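Local structure of hypothetical protein PH1313 (Pyrococcus horikoshii, 1VBK) at residues P207-I210 with N216-K219; V259-R264 with T276-M281. The protein is of uncertain function but, as a THUMP-domain relative of ThiI, probably binds RNA and ATP and may act in tRNA thiolation or thiamine biosynthesis. All coordinates share one frame; numbering follows the deposited sequence.

Contact 1 of 2, residues P207-I210 with N216-K219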
loop_
_atom_site.group_PDB
_atom_site.type_symbol
_atom_site.label_atom_id
_atom_site.label_comp_id
_atom_site.label_asym_id
_atom_site.label_seq_id
_atom_site.Cartn_x
_atom_site.Cartn_y
_atom_site.Cartn_z
ATOM N N PRO A 207 5.166 13.952 2.789
ATOM C CA PRO A 207 6.503 14.543 2.709
ATOM C C PRO A 207 7.322 14.223 3.952
ATOM O O PRO A 207 6.827 14.327 5.076
ATOM C CB PRO A 207 6.207 16.034 2.569
ATOM C CG PRO A 207 4.972 16.191 3.408
ATOM C CD PRO A 207 4.139 14.992 2.992
ATOM N N VAL A 208 8.574 13.830 3.744
ATOM C CA VAL A 208 9.450 13.490 4.857
ATOM C C VAL A 208 10.765 14.243 4.780
ATOM O O VAL A 208 11.416 14.277 3.734
ATOM C CB VAL A 208 9.773 11.973 4.891
ATOM C CG1 VAL A 208 10.764 11.669 6.023
ATOM C CG2 VAL A 208 8.496 11.171 5.091
ATOM N N TYR A 209 11.137 14.860 5.893
ATOM C CA TYR A 209 12.393 15.583 5.983
ATOM C C TYR A 209 13.315 14.758 6.871
ATOM O O TYR A 209 13.010 14.524 8.037
ATOM C CB TYR A 209 12.194 16.957 6.619
ATOM C CG TYR A 209 13.498 17.665 6.916
ATOM C CD1 TYR A 209 14.272 18.199 5.890
ATOM C CD2 TYR A 209 13.963 17.789 8.226
ATOM C CE1 TYR A 209 15.478 18.844 6.158
ATOM C CE2 TYR A 209 15.170 18.431 8.504
ATOM C CZ TYR A 209 15.919 18.957 7.466
ATOM O OH TYR A 209 17.104 19.606 7.734
ATOM N N ILE A 210 14.433 14.308 6.314
ATOM C CA ILE A 210 15.389 13.522 7.082
ATOM C C ILE A 210 16.485 14.464 7.566
ATOM O O ILE A 210 17.399 14.812 6.825
ATOM C CB ILE A 210 16.006 12.393 6.223
ATOM C CG1 ILE A 210 14.896 11.482 5.696
ATOM C CG2 ILE A 210 16.978 11.564 7.061
ATOM C CD1 ILE A 210 15.382 10.403 4.751
ATOM N N ASN A 216 17.931 24.461 7.206
ATOM C CA ASN A 216 17.484 23.845 5.966
ATOM C C ASN A 216 16.068 23.324 6.159
ATOM O O ASN A 216 15.327 23.148 5.190
ATOM C CB ASN A 216 18.408 22.701 5.541
ATOM C CG ASN A 216 18.016 22.115 4.192
ATOM O OD1 ASN A 216 18.051 20.896 3.999
ATOM N ND2 ASN A 216 17.636 22.975 3.256
ATOM N N LEU A 217 15.691 23.084 7.414
ATOM C CA LEU A 217 14.348 22.602 7.715
ATOM C C LEU A 217 13.365 23.739 7.483
ATOM O O LEU A 217 12.269 23.530 6.962
ATOM C CB LEU A 217 14.242 22.125 9.166
ATOM C CG LEU A 217 12.820 21.769 9.620
ATOM C CD1 LEU A 217 12.201 20.761 8.659
ATOM C CD2 LEU A 217 12.854 21.211 11.032
ATOM N N GLU A 218 13.768 24.943 7.877
ATOM C CA GLU A 218 12.935 26.125 7.703
ATOM C C GLU A 218 12.734 26.301 6.201
ATOM O O GLU A 218 11.657 26.676 5.741
ATOM C CB GLU A 218 13.637 27.354 8.288
ATOM C CG GLU A 218 12.689 28.411 8.833
ATOM C CD GLU A 218 11.913 27.923 10.049
ATOM O OE1 GLU A 218 12.558 27.562 11.058
ATOM O OE2 GLU A 218 10.663 27.899 9.996
ATOM N N LYS A 219 13.789 26.022 5.445
ATOM C CA LYS A 219 13.757 26.119 3.993
ATOM C C LYS A 219 12.836 25.039 3.426
ATOM O O LYS A 219 12.120 25.270 2.448
ATOM C CB LYS A 219 15.173 25.956 3.434
ATOM C CG LYS A 219 15.254 25.571 1.961
ATOM C CD LYS A 219 14.617 26.605 1.054
ATOM C CE LYS A 219 14.739 26.183 -0.404
ATOM N NZ LYS A 219 14.120 27.165 -1.340
#

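Contact 2 of 2, residues V259-R264 with T276-M281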
loop_
_atom_site.group_PDB
_atom_site.type_symbol
_atom_site.label_atom_id
_atom_site.label_comp_id
_atom_site.label_asym_id
_atom_site.label_seq_id
_atom_site.Cartn_x
_atom_site.Cartn_y
_atom_site.Cartn_z
ATOM N N VAL A 259 8.667 5.075 -2.459
ATOM C CA VAL A 259 9.452 6.206 -1.981
ATOM C C VAL A 259 9.854 7.046 -3.188
ATOM O O VAL A 259 10.259 6.508 -4.218
ATOM C CB VAL A 259 10.723 5.733 -1.236
ATOM C CG1 VAL A 259 11.591 6.929 -0.862
ATOM C CG2 VAL A 259 10.329 4.949 0.011
ATOM N N ILE A 260 9.727 8.363 -3.048
ATOM C CA ILE A 260 10.052 9.302 -4.116
ATOM C C ILE A 260 11.267 10.154 -3.759
ATOM O O ILE A 260 11.325 10.730 -2.677
ATOM C CB ILE A 260 8.857 10.249 -4.383
ATOM C CG1 ILE A 260 7.636 9.432 -4.811
ATOM C CG2 ILE A 260 9.229 11.283 -5.447
ATOM C CD1 ILE A 260 6.323 10.162 -4.624
ATOM N N LYS A 261 12.233 10.235 -4.670
ATOM C CA LYS A 261 13.435 11.043 -4.444
ATOM C C LYS A 261 13.665 11.983 -5.624
ATOM O O LYS A 261 13.251 11.689 -6.741
ATOM C CB LYS A 261 14.659 10.143 -4.231
ATOM C CG LYS A 261 14.645 9.408 -2.891
ATOM C CD LYS A 261 15.832 8.465 -2.724
ATOM C CE LYS A 261 17.154 9.209 -2.676
ATOM N NZ LYS A 261 18.312 8.267 -2.547
ATOM N N GLY A 262 14.329 13.110 -5.374
ATOM C CA GLY A 262 14.566 14.079 -6.431
ATOM C C GLY A 262 15.837 13.881 -7.234
ATOM O O GLY A 262 16.327 14.816 -7.866
ATOM N N LEU A 263 16.355 12.657 -7.224
ATOM C CA LEU A 263 17.582 12.314 -7.934
ATOM C C LEU A 263 17.538 12.616 -9.434
ATOM O O LEU A 263 16.535 12.365 -10.108
ATOM C CB LEU A 263 17.886 10.827 -7.718
ATOM C CG LEU A 263 19.253 10.289 -8.142
ATOM C CD1 LEU A 263 20.343 10.951 -7.317
ATOM C CD2 LEU A 263 19.286 8.783 -7.943
ATOM N N ARG A 264 18.640 13.156 -9.950
ATOM C CA ARG A 264 18.764 13.483 -11.369
ATOM C C ARG A 264 19.928 12.702 -11.970
ATOM O O ARG A 264 20.871 12.343 -11.268
ATOM C CB ARG A 264 19.037 14.976 -11.565
ATOM C CG ARG A 264 17.941 15.906 -11.097
ATOM C CD ARG A 264 18.371 17.344 -11.319
ATOM N NE ARG A 264 19.620 17.641 -10.620
ATOM C CZ ARG A 264 20.340 18.742 -10.813
ATOM N NH1 ARG A 264 19.937 19.654 -11.687
ATOM N NH2 ARG A 264 21.458 18.934 -10.127
ATOM N N THR A 276 21.141 1.432 -6.778
ATOM C CA THR A 276 21.256 0.070 -6.264
ATOM C C THR A 276 21.216 0.079 -4.733
ATOM O O THR A 276 20.632 -0.810 -4.109
ATOM C CB THR A 276 22.561 -0.589 -6.749
ATOM O OG1 THR A 276 23.676 0.247 -6.410
ATOM C CG2 THR A 276 22.524 -0.773 -8.266
ATOM N N GLU A 277 21.840 1.089 -4.134
ATOM C CA GLU A 277 21.854 1.233 -2.681
ATOM C C GLU A 277 20.426 1.507 -2.203
ATOM O O GLU A 277 19.971 0.924 -1.217
ATOM C CB GLU A 277 22.785 2.381 -2.276
ATOM C CG GLU A 277 24.263 2.004 -2.260
ATOM C CD GLU A 277 25.183 3.209 -2.336
ATOM O OE1 GLU A 277 24.783 4.298 -1.875
ATOM O OE2 GLU A 277 26.316 3.066 -2.847
ATOM N N ASP A 278 19.728 2.393 -2.916
ATOM C CA ASP A 278 18.340 2.743 -2.600
ATOM C C ASP A 278 17.486 1.490 -2.625
ATOM O O ASP A 278 16.630 1.279 -1.766
ATOM C CB ASP A 278 17.778 3.725 -3.632
ATOM C CG ASP A 278 18.040 5.168 -3.277
ATOM O OD1 ASP A 278 17.663 6.047 -4.079
ATOM O OD2 ASP A 278 18.613 5.429 -2.198
ATOM N N PHE A 279 17.717 0.663 -3.635
ATOM C CA PHE A 279 16.968 -0.569 -3.780
ATOM C C PHE A 279 17.123 -1.458 -2.549
ATOM O O PHE A 279 16.209 -2.203 -2.188
ATOM C CB PHE A 279 17.441 -1.328 -5.021
ATOM C CG PHE A 279 16.723 -2.619 -5.234
ATOM C CD1 PHE A 279 15.445 -2.632 -5.786
ATOM C CD2 PHE A 279 17.298 -3.822 -4.842
ATOM C CE1 PHE A 279 14.748 -3.831 -5.941
ATOM C CE2 PHE A 279 16.609 -5.026 -4.993
ATOM C CZ PHE A 279 15.331 -5.027 -5.543
ATOM N N LYS A 280 18.278 -1.378 -1.899
ATOM C CA LYS A 280 18.532 -2.201 -0.724
ATOM C C LYS A 280 18.098 -1.593 0.607
ATOM O O LYS A 280 17.712 -2.323 1.516
ATOM C CB LYS A 280 20.018 -2.561 -0.643
ATOM C CG LYS A 280 20.514 -3.447 -1.777
ATOM C CD LYS A 280 22.012 -3.676 -1.668
ATOM C CE LYS A 280 22.522 -4.581 -2.776
ATOM N NZ LYS A 280 24.012 -4.689 -2.744
ATOM N N MET A 281 18.156 -0.270 0.736
ATOM C CA MET A 281 17.782 0.347 2.003
ATOM C C MET A 281 16.281 0.519 2.234
ATOM O O MET A 281 15.847 0.672 3.374
ATOM C CB MET A 281 18.519 1.690 2.194
ATOM C CG MET A 281 18.328 2.740 1.112
ATOM S SD MET A 281 19.440 4.182 1.348
ATOM C CE MET A 281 18.615 5.052 2.667
#

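Contact 1 of 2, residues P207-I210 with N216-K219
Tyr209, on the strand, lays one face of its ring against Leu217 in the first turn of the helix that follows. Its CB points toward the helix, and chi1 of 172° carries CG away from the backbone N, so that the ring reaches from the strand to the helix. Tyr209 CG lies 3.8 Å from Leu217 CD1, and Tyr209 CD2 is 3.5 Å from the same methyl. Tyr209 CE2 is shared between that methyl and Leu217 CB, the latter 3.9 Å away, and Tyr209 CZ lies 4.0 Å from both CB and CA of Leu217. Leu217 CD1 stands 3.8 Å from the Tyr209 ring centroid and 24° off the ring normal, a CH-pi contact over the face, displaced toward the rim. Across the ring, Tyr209 CE1 meets Asn216 OD1 at 3.9 Å; this oxygen sits at the edge in the ring plane, and the amide is turned 65° from the ring, a van der Waals approach. At the tip, Tyr209 OH makes a weak hydrogen bond to Asp214 OD2, which accepts from Leu217 N, so one carboxylate oxygen is shared, weakly on the phenol side, with the first turn of the helix. Val220 and Leu238 extend the apolar surroundings. Strand 204-210, helix 215-228 and strand 239-241 form a beta-alpha-beta unit, and this helix-on-sheet packing is characteristic of the Rossmann-like HUP fold of ThiI-family proteins.

Contact 2 of 2, residues V259-R264 with T276-M281
A beta-alpha-beta unit formed by strand 258-260, helix 273-281 and strand 286-287 is bridged here by a salt bridge between Lys261, at the C-terminal side of the first strand, and Asp278, on the helix. Both CB atoms point toward the opposite segment, and the side chains arrive from opposite directions. The lysine chain does not run straight: chi1 and chi2 bring Lys261 CD to 3.3 Å from Asp278 OD1, and the bend at chi3 (65°) then sets CE and NZ beside the carboxylate. Lys261 CE is 3.5 Å from Asp278 OD1, so the aliphatic part packs along the acid while the charge meets it. Lys261 NZ donates to Asp278 OD1 at 2.8 Å, using the syn lone pair of that oxygen, on the side facing OD2. A second, weak bond runs from Lys261 NZ to Asp278 OD2 at 2.9 Å. NZ therefore faces both oxygens, though only the OD1 bond is strong.

Each partner has a further tie. Asp278 OD1 is also hydrogen-bonded to Tyr288 OH, just beyond strand 286-287, and Lys261 NZ forms another salt bridge with Glu274 OE2, one turn earlier on the same helix. The ammonium thus pairs with two acids of one helix, an environment that would probably favour its charged form. Asp278 is buried, and the lysine and the tyrosine together satisfy its OD1. Through these bonds the chain leaving the first strand, the crossover helix and the region after the next strand are linked by polar contacts at the C-terminal ends of the parallel strands, as befits a beta-alpha-beta crossover in a Rossmann-like alpha/beta domain.

Overall arrangement
Contacts 1 and 2 belong to two beta-alpha-beta units of one parallel five-stranded sheet, whose strands run in the order 239-241, 204-210, 181-185, 258-260, 286-287. Strand 181-185 separates the strands of the two contacts, whose centres lie about 17 Å apart; their nearest atoms are about 7 Å apart, without touching. They are in series along the chain, contact 1 closing before contact 2 opens. The 3-2-1-4-5 strand order places successive units on either side of the first strand, as in Rossmann-like folds. The contacts therefore sit in separate crossover units, flanking strand 181-185 within the domain expected from the ThiI family to bind nucleotide.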